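Local coordinates for protein reducing-end xylose-releasing exo-oligoxylanase Rex8A (Paenibacillus barcinonensis, PDB 6SUD) that hydrolyses linear and branched xylooligosaccharides as an exo-oligoxylanase of glycoside hydrolase family 8, releasing xylose from their reducing ends, at residues E33-D38 against C364-T369; S343-F348 against L371-N376; P123-D128 against D174-P179. The protein carries 1 engineered substitution. All blocks are in the same frame, centred on the assembly; numbering follows the deposited sequence.

In the fold
The three contacts illustrate how a family 8 glycoside hydrolase, an (alpha/alpha)6 barrel, joins helices and loops, some near its sugar pocket and some away from it. Contacts 1 and 2 share helix 359-373 and lie with centres about 12 Å apart; they meet directly where Phe348 CZ comes 3.4 Å from Tyr366 O. Contact 3 lies across the chain's centre, about 28 Å (centre to centre) from contact 1 and 32 Å from contact 2. It alone carries pocket residues, Ala126 and Asp128, beside a bound xylose. In contact 1 the side chain of Tyr366 is about 13 Å from a xylose, and contact 2 too lies away from the active site; both are helix packing.

Contact 1 (E33-D38 against C364-T369); sequences EQTWND and CLYFFT. With EDO (1,2-ethanediol), chain C.
Thr35 and Phe367, the closest CA pair of the two segments, touch directly: the methyl CG2 of Thr35 reaches CD1 of Phe367 at 3.5 Å, arriving at the edge of the ring and in its plane. The same methyl lies at the edge of the Tyr366 ring, near its plane, 3.8 Å from CE1, so one small branch fills the notch between two aromatic side chains. Phe367 carries the contact on to Trp36. Its CG is anti to the backbone N (chi1 -171°), which sends the ring across toward 33-38 until CE1 stands 3.8 Å from the backbone N of Trp36 and 4.2 Å from its CB; CZ adjoins the edge of the indole.

The other branch of Thr35 is polar. A water donates to Thr35 OG1 at 2.6 Å and to Tyr366 OH at 3.2 Å, bridging the helices beside the methyl contact. OG1 is also bonded to Arg31 O, while Tyr366 OH has further bonds to Thr351 O and Arg31 NH1. On the far side of the indole, Trp36 NE1 donates to O2 of an ethanediol, probably from the crystallisation liquor, at 2.9 Å and fairly straight (157°). The indole is placed by a stack with Phe40 and a cation-pi contact with Lys84. With an alanine here, CB would remain beside Phe367, but Phe40 and Lys84 would probably lose their aromatic partner and a gap would open beside CZ of Phe367.

The helix segments run nearly antiparallel, at 156°, with axes 10.6 Å apart. No hydrogen bond links them directly: cohesion comes from a methyl and aromatic edges in a buried seam, and the polarity of the two hydroxyls is met by the bridging water, carbonyls and an arginine.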
# COMPACT_ATOMS: atom_id res chain seq x y z
N GLU A 33 7.13 14.87 -10.93
CA GLU A 33 8.61 14.83 -10.87
C GLU A 33 9.09 15.56 -9.61
O GLU A 33 10.01 15.05 -8.99
CB GLU A 33 9.20 15.39 -12.16
CG GLU A 33 10.60 15.94 -11.99
CD GLU A 33 11.63 14.88 -11.67
OE1 GLU A 33 12.82 15.22 -11.54
OE2 GLU A 33 11.25 13.71 -11.53
N GLN A 34 8.50 16.71 -9.28
CA GLN A 34 8.95 17.51 -8.11
C GLN A 34 8.56 16.79 -6.81
O GLN A 34 9.32 16.91 -5.82
CB GLN A 34 8.38 18.92 -8.08
CG GLN A 34 9.11 19.79 -7.07
CD GLN A 34 10.61 19.61 -7.13
OE1 GLN A 34 11.23 19.14 -6.19
NE2 GLN A 34 11.20 19.96 -8.26
N THR A 35 7.46 16.03 -6.80
CA THR A 35 7.09 15.29 -5.57
C THR A 35 8.17 14.24 -5.33
O THR A 35 8.66 14.12 -4.19
CB THR A 35 5.69 14.67 -5.67
OG1 THR A 35 4.76 15.71 -5.98
CG2 THR A 35 5.32 13.95 -4.40
N TRP A 36 8.54 13.52 -6.38
CA TRP A 36 9.64 12.53 -6.34
C TRP A 36 10.90 13.17 -5.76
O TRP A 36 11.47 12.62 -4.83
CB TRP A 36 9.93 11.93 -7.72
CG TRP A 36 11.20 11.15 -7.72
CD1 TRP A 36 12.44 11.64 -8.00
CD2 TRP A 36 11.41 9.78 -7.31
NE1 TRP A 36 13.40 10.68 -7.84
CE2 TRP A 36 12.80 9.53 -7.40
CE3 TRP A 36 10.58 8.74 -6.87
CZ2 TRP A 36 13.36 8.29 -7.09
CZ3 TRP A 36 11.13 7.52 -6.57
CH2 TRP A 36 12.50 7.29 -6.69
N ASN A 37 11.35 14.28 -6.36
CA ASN A 37 12.61 14.97 -5.99
C ASN A 37 12.61 15.34 -4.50
O ASN A 37 13.65 15.15 -3.84
CB ASN A 37 12.81 16.20 -6.86
CG ASN A 37 13.12 15.79 -8.28
OD1 ASN A 37 13.79 14.78 -8.49
ND2 ASN A 37 12.63 16.53 -9.26
N ASP A 38 11.50 15.89 -4.00
CA ASP A 38 11.40 16.35 -2.59
C ASP A 38 11.44 15.14 -1.64
O ASP A 38 12.16 15.22 -0.64
CB ASP A 38 10.15 17.20 -2.35
CG ASP A 38 10.20 18.56 -3.01
OD1 ASP A 38 11.29 18.96 -3.46
OD2 ASP A 38 9.15 19.23 -3.07
N CYS A 364 4.09 9.05 2.08
CA CYS A 364 3.97 7.78 1.30
C CYS A 364 2.60 7.76 0.60
O CYS A 364 2.56 7.61 -0.65
CB CYS A 364 4.19 6.56 2.18
SG CYS A 364 5.91 6.36 2.73
N LEU A 365 1.52 7.95 1.37
CA LEU A 365 0.13 7.90 0.84
C LEU A 365 -0.05 9.03 -0.18
O LEU A 365 -0.66 8.77 -1.24
CB LEU A 365 -0.86 8.05 2.00
CG LEU A 365 -1.27 6.77 2.73
CD1 LEU A 365 -0.09 5.87 3.00
CD2 LEU A 365 -2.01 7.10 4.01
N TYR A 366 0.47 10.23 0.12
CA TYR A 366 0.50 11.40 -0.80
C TYR A 366 1.08 10.98 -2.15
O TYR A 366 0.43 11.19 -3.20
CB TYR A 366 1.32 12.55 -0.20
CG TYR A 366 1.32 13.86 -0.95
CD1 TYR A 366 2.16 14.07 -2.03
CD2 TYR A 366 0.51 14.91 -0.55
CE1 TYR A 366 2.18 15.28 -2.71
CE2 TYR A 366 0.53 16.13 -1.21
CZ TYR A 366 1.37 16.32 -2.29
OH TYR A 366 1.39 17.52 -2.94
N PHE A 367 2.27 10.39 -2.16
CA PHE A 367 2.96 10.06 -3.43
C PHE A 367 2.14 9.07 -4.25
O PHE A 367 2.02 9.24 -5.49
CB PHE A 367 4.37 9.53 -3.21
CG PHE A 367 5.09 9.41 -4.52
CD1 PHE A 367 5.65 10.53 -5.11
CD2 PHE A 367 5.13 8.22 -5.21
CE1 PHE A 367 6.27 10.45 -6.35
CE2 PHE A 367 5.78 8.13 -6.43
CZ PHE A 367 6.35 9.25 -6.99
N PHE A 368 1.58 8.04 -3.62
CA PHE A 368 0.76 7.03 -4.34
C PHE A 368 -0.46 7.71 -4.95
O PHE A 368 -0.81 7.37 -6.10
CB PHE A 368 0.36 5.87 -3.44
CG PHE A 368 1.52 4.98 -3.05
CD1 PHE A 368 2.33 4.39 -4.01
CD2 PHE A 368 1.74 4.68 -1.72
CE1 PHE A 368 3.37 3.55 -3.64
CE2 PHE A 368 2.76 3.82 -1.35
CZ PHE A 368 3.58 3.27 -2.31
N THR A 369 -1.04 8.68 -4.26
CA THR A 369 -2.17 9.46 -4.82
C THR A 369 -1.69 10.34 -5.99
O THR A 369 -2.43 10.47 -6.97
CB THR A 369 -2.90 10.29 -3.75
OG1 THR A 369 -3.40 9.37 -2.78
CG2 THR A 369 -4.05 11.08 -4.33
C1 EDO C . 17.19 9.33 -9.95
O1 EDO C . 18.25 9.74 -9.10
C2 EDO C . 15.96 9.71 -9.34
O2 EDO C . 15.97 11.09 -9.05
O HOH W 1 4.03 17.90 -4.70

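Contact 2 (S343-F348 against L371-N376); sequences SFVKRF and LALSGN
Val345 comes first along helix 341-349, its CG2 approaching CD2 of Leu373 at 4.4 Å, a loose apolar contact. One helical turn later Phe348 points toward the same leucine, and its CD2 comes 4.0 Å from Leu373 CD1. The methyl meets this ring obliquely. Leu373 therefore forks between the two, one methyl for each: its CG is anti to the carbonyl carbon (chi1 -71°), which turns the branched end to the facing helix. Only carbon meets carbon here, and no hydrogen bond crosses.

Just beyond Leu373, helix 359-373 ends in a Schellman motif. Asn376 N bonds back to Leu371 O at 2.8 Å and Gly375 N to Ala372 O at 3.1 Å, with Gly375 at positive phi. The side chain of Asn376 adds a bond from ND2 to Ser374 OG at 2.9 Å.

Around this junction, Phe18 of helix 17-20 touches Val345, Phe348 and Leu373 and also shares a backbone hydrogen bond with Leu373. Phe348 further packs on Ala330 of helix 322-331 and meets the ring of Tyr366, while Leu371 and Ser374 lean on Leu32 of helix 25-41.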
# COMPACT_ATOMS: atom_id res chain seq x y z
N SER A 343 -13.83 17.87 -6.39
CA SER A 343 -13.33 18.77 -5.34
C SER A 343 -12.20 18.12 -4.53
O SER A 343 -11.28 18.85 -4.15
CB SER A 343 -14.43 19.35 -4.50
OG SER A 343 -15.30 18.34 -4.06
N PHE A 344 -12.19 16.80 -4.31
CA PHE A 344 -11.07 16.13 -3.57
C PHE A 344 -9.79 16.15 -4.41
O PHE A 344 -8.68 16.23 -3.83
CB PHE A 344 -11.39 14.69 -3.20
CG PHE A 344 -12.04 14.55 -1.85
CD1 PHE A 344 -11.28 14.61 -0.69
CD2 PHE A 344 -13.41 14.38 -1.74
CE1 PHE A 344 -11.88 14.49 0.56
CE2 PHE A 344 -14.00 14.26 -0.49
CZ PHE A 344 -13.24 14.31 0.65
N VAL A 345 -9.94 16.00 -5.72
CA VAL A 345 -8.80 16.05 -6.69
C VAL A 345 -8.17 17.43 -6.59
O VAL A 345 -6.93 17.52 -6.52
CB VAL A 345 -9.26 15.74 -8.13
CG1 VAL A 345 -8.17 16.03 -9.15
CG2 VAL A 345 -9.73 14.31 -8.29
N LYS A 346 -8.99 18.48 -6.60
CA LYS A 346 -8.52 19.89 -6.53
C LYS A 346 -7.90 20.15 -5.15
O LYS A 346 -6.83 20.78 -5.10
CB LYS A 346 -9.66 20.86 -6.80
CG LYS A 346 -9.30 22.34 -6.68
CD LYS A 346 -10.48 23.26 -6.91
CE LYS A 346 -10.24 24.28 -8.00
NZ LYS A 346 -9.58 25.50 -7.46
N ARG A 347 -8.55 19.69 -4.08
CA ARG A 347 -8.06 19.90 -2.69
C ARG A 347 -6.66 19.28 -2.58
O ARG A 347 -5.78 19.89 -1.98
CB ARG A 347 -9.03 19.30 -1.67
CG ARG A 347 -8.55 19.36 -0.23
CD ARG A 347 -8.50 20.78 0.30
NE ARG A 347 -8.46 20.85 1.76
CZ ARG A 347 -7.36 20.78 2.51
NH1 ARG A 347 -6.16 20.61 1.96
NH2 ARG A 347 -7.46 20.86 3.82
N PHE A 348 -6.49 18.08 -3.14
CA PHE A 348 -5.21 17.35 -3.07
C PHE A 348 -4.12 18.11 -3.83
O PHE A 348 -3.00 18.29 -3.29
CB PHE A 348 -5.37 15.93 -3.61
CG PHE A 348 -4.07 15.17 -3.56
CD1 PHE A 348 -3.59 14.70 -2.34
CD2 PHE A 348 -3.29 15.02 -4.69
CE1 PHE A 348 -2.38 14.04 -2.28
CE2 PHE A 348 -2.07 14.37 -4.62
CZ PHE A 348 -1.63 13.87 -3.41
N LEU A 371 0.83 9.80 -8.04
CA LEU A 371 0.97 8.80 -9.14
C LEU A 371 -0.40 8.48 -9.74
O LEU A 371 -0.55 8.63 -10.95
CB LEU A 371 1.60 7.53 -8.56
CG LEU A 371 3.12 7.49 -8.50
CD1 LEU A 371 3.58 6.14 -7.97
CD2 LEU A 371 3.73 7.76 -9.86
N ALA A 372 -1.36 8.07 -8.91
CA ALA A 372 -2.66 7.53 -9.36
C ALA A 372 -3.48 8.60 -10.08
O ALA A 372 -4.01 8.32 -11.16
CB ALA A 372 -3.43 6.96 -8.19
N LEU A 373 -3.56 9.80 -9.51
CA LEU A 373 -4.45 10.86 -10.06
C LEU A 373 -3.86 11.41 -11.37
O LEU A 373 -4.63 11.95 -12.18
CB LEU A 373 -4.67 11.95 -9.01
CG LEU A 373 -5.54 11.57 -7.80
CD1 LEU A 373 -5.76 12.77 -6.90
CD2 LEU A 373 -6.88 10.99 -8.22
N SER A 374 -2.56 11.22 -11.60
CA SER A 374 -1.87 11.66 -12.84
C SER A 374 -1.89 10.55 -13.90
O SER A 374 -1.42 10.79 -15.02
CB SER A 374 -0.48 12.17 -12.54
OG SER A 374 0.37 11.14 -12.08
N GLY A 375 -2.42 9.37 -13.55
CA GLY A 375 -2.52 8.20 -14.44
C GLY A 375 -1.19 7.48 -14.59
O GLY A 375 -0.97 6.87 -15.66
N ASN A 376 -0.35 7.49 -13.55
CA ASN A 376 1.03 6.93 -13.58
C ASN A 376 1.18 5.77 -12.59
O ASN A 376 2.32 5.32 -12.37
CB ASN A 376 2.06 8.04 -13.36
CG ASN A 376 2.13 8.94 -14.58
OD1 ASN A 376 2.36 8.45 -15.68
ND2 ASN A 376 1.90 10.23 -14.40

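Contact 3 (P123-D128 against D174-P179); sequences PGPAPD and DPMWEP. With XYP (beta-D-xylopyranose), chain K.
Met176 reaches across to two prolines, Pro125 and Pro127, and this apolar packing makes up nearly all of the contact. Its chain is extended beyond CG (chi2 178°, chi3 175°), which lays sulfur and methyl out in line, each against a different proline. The methyl CE presses on the ring of Pro125, standing 3.5 Å from CB and equally near CG, a little tighter than usual van der Waals contact. The sulfur belongs to Pro127: SD lies 3.7 Å from its CA and 3.8 Å from its CB, while Met176 CG sits 3.9 Å from Pro127 CG. Two rigid rings thus receive one flexible thioether along its length, without a hydrogen bond between the segments.

Polar interaction is found on the reverse side of 123-128. Pro125 and Pro127 point toward Met176, whereas Ala126 and Asp128 point away from it, and both border the pocket of a bound beta-D-xylopyranose. The sugar hydroxyl O3 donates to Asp128 OD2 at 2.6 Å. Asp128 has CG in the crowded position between the backbone N and the carbonyl carbon (chi1 58°), which brings the carboxylate up beside the sugar. Ala126 merely abuts the sugar, its CB 3.1 Å from xylose O4. The same xylose is also hydrogen-bonded to Arg268, to Glu70, the inferred proton donor, and to Asp265, the inferred proton acceptor, so the proline-methionine packing probably backs one wall of the active site.

In the fold, 123-128 leads from strand 120-122 into helix 127-144. The segment 174-179 follows helix 153-170 and contains the short, weakly bonded strand 177-178. Met176 is fixed by backbone hydrogen bonds to Cys164 and to Lys185, just past the partner strand 183-184, whose Ile184 also touches Pro127; Glu130 of helix 127-144 packs against both Pro125 and Met176.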
# COMPACT_ATOMS: atom_id res chain seq x y z
N PRO A 123 11.95 -9.87 14.98
CA PRO A 123 12.03 -10.75 13.82
C PRO A 123 10.70 -10.94 13.06
O PRO A 123 10.75 -11.31 11.89
CB PRO A 123 12.49 -12.08 14.43
CG PRO A 123 11.91 -12.06 15.83
CD PRO A 123 11.95 -10.60 16.25
N GLY A 124 9.57 -10.69 13.72
CA GLY A 124 8.22 -10.92 13.15
C GLY A 124 7.97 -10.07 11.91
O GLY A 124 8.39 -8.92 11.85
N PRO A 125 7.31 -10.62 10.87
CA PRO A 125 6.99 -9.88 9.65
C PRO A 125 5.62 -9.16 9.65
O PRO A 125 4.78 -9.44 10.49
CB PRO A 125 6.97 -11.02 8.64
CG PRO A 125 6.28 -12.13 9.40
CD PRO A 125 6.84 -12.01 10.80
N ALA A 126 5.45 -8.26 8.69
CA ALA A 126 4.21 -7.51 8.41
C ALA A 126 3.78 -7.82 6.98
O ALA A 126 4.38 -7.31 6.04
CB ALA A 126 4.45 -6.03 8.61
N PRO A 127 2.76 -8.68 6.78
CA PRO A 127 2.37 -9.12 5.43
C PRO A 127 2.14 -8.03 4.38
O PRO A 127 2.33 -8.32 3.22
CB PRO A 127 1.04 -9.87 5.67
CG PRO A 127 1.11 -10.35 7.10
CD PRO A 127 2.00 -9.36 7.83
N ASP A 128 1.75 -6.80 4.75
CA ASP A 128 1.58 -5.72 3.73
C ASP A 128 2.95 -5.36 3.15
O ASP A 128 3.01 -4.80 2.02
CB ASP A 128 0.86 -4.48 4.26
CG ASP A 128 1.51 -3.81 5.46
OD1 ASP A 128 2.21 -4.51 6.25
OD2 ASP A 128 1.29 -2.58 5.60
N ASP A 174 4.29 -20.27 9.84
CA ASP A 174 2.87 -20.13 9.45
C ASP A 174 2.78 -19.30 8.18
O ASP A 174 3.53 -18.34 8.03
CB ASP A 174 2.04 -19.46 10.54
CG ASP A 174 2.02 -20.21 11.86
OD1 ASP A 174 1.30 -21.24 11.94
OD2 ASP A 174 2.73 -19.79 12.79
N PRO A 175 1.83 -19.62 7.27
CA PRO A 175 1.64 -18.81 6.07
C PRO A 175 0.99 -17.46 6.41
O PRO A 175 0.47 -17.29 7.51
CB PRO A 175 0.72 -19.67 5.20
CG PRO A 175 -0.06 -20.50 6.20
CD PRO A 175 0.89 -20.75 7.35
N MET A 176 1.06 -16.52 5.48
CA MET A 176 0.50 -15.16 5.66
C MET A 176 -0.93 -15.10 5.15
O MET A 176 -1.65 -14.14 5.51
CB MET A 176 1.36 -14.12 4.95
CG MET A 176 2.54 -13.73 5.80
SD MET A 176 3.59 -12.57 4.94
CE MET A 176 4.73 -12.23 6.28
N TRP A 177 -1.36 -16.11 4.40
CA TRP A 177 -2.77 -16.26 3.97
C TRP A 177 -3.39 -17.44 4.73
O TRP A 177 -2.69 -18.45 4.91
CB TRP A 177 -2.87 -16.44 2.45
CG TRP A 177 -2.94 -15.14 1.71
CD1 TRP A 177 -4.05 -14.57 1.15
CD2 TRP A 177 -1.85 -14.22 1.47
NE1 TRP A 177 -3.72 -13.36 0.59
CE2 TRP A 177 -2.39 -13.13 0.75
CE3 TRP A 177 -0.48 -14.22 1.77
CZ2 TRP A 177 -1.60 -12.04 0.36
CZ3 TRP A 177 0.29 -13.16 1.37
CH2 TRP A 177 -0.27 -12.08 0.68
N GLU A 178 -4.63 -17.28 5.19
CA GLU A 178 -5.41 -18.41 5.78
C GLU A 178 -5.89 -19.27 4.62
O GLU A 178 -6.64 -18.79 3.77
CB GLU A 178 -6.55 -17.89 6.66
CG GLU A 178 -7.51 -18.97 7.14
CD GLU A 178 -6.87 -20.23 7.72
OE1 GLU A 178 -6.01 -20.11 8.61
OE2 GLU A 178 -7.25 -21.35 7.26
N PRO A 179 -5.46 -20.55 4.52
CA PRO A 179 -5.83 -21.39 3.38
C PRO A 179 -7.35 -21.62 3.27
O PRO A 179 -7.82 -21.74 2.16
CB PRO A 179 -5.10 -22.71 3.64
CG PRO A 179 -3.98 -22.34 4.57
CD PRO A 179 -4.58 -21.26 5.46
O1 XYP K . 3.05 0.20 12.12
C1 XYP K . 2.99 -0.85 11.12
C2 XYP K . 1.89 -0.64 10.08
C3 XYP K . 1.78 -1.83 9.12
C4 XYP K . 3.15 -2.48 8.97
C5 XYP K . 4.23 -1.41 9.14
O2 XYP K . 0.62 -0.38 10.69
O3 XYP K . 1.25 -1.34 7.88
O4 XYP K . 3.31 -3.48 9.97
O5 XYP K . 4.25 -0.87 10.46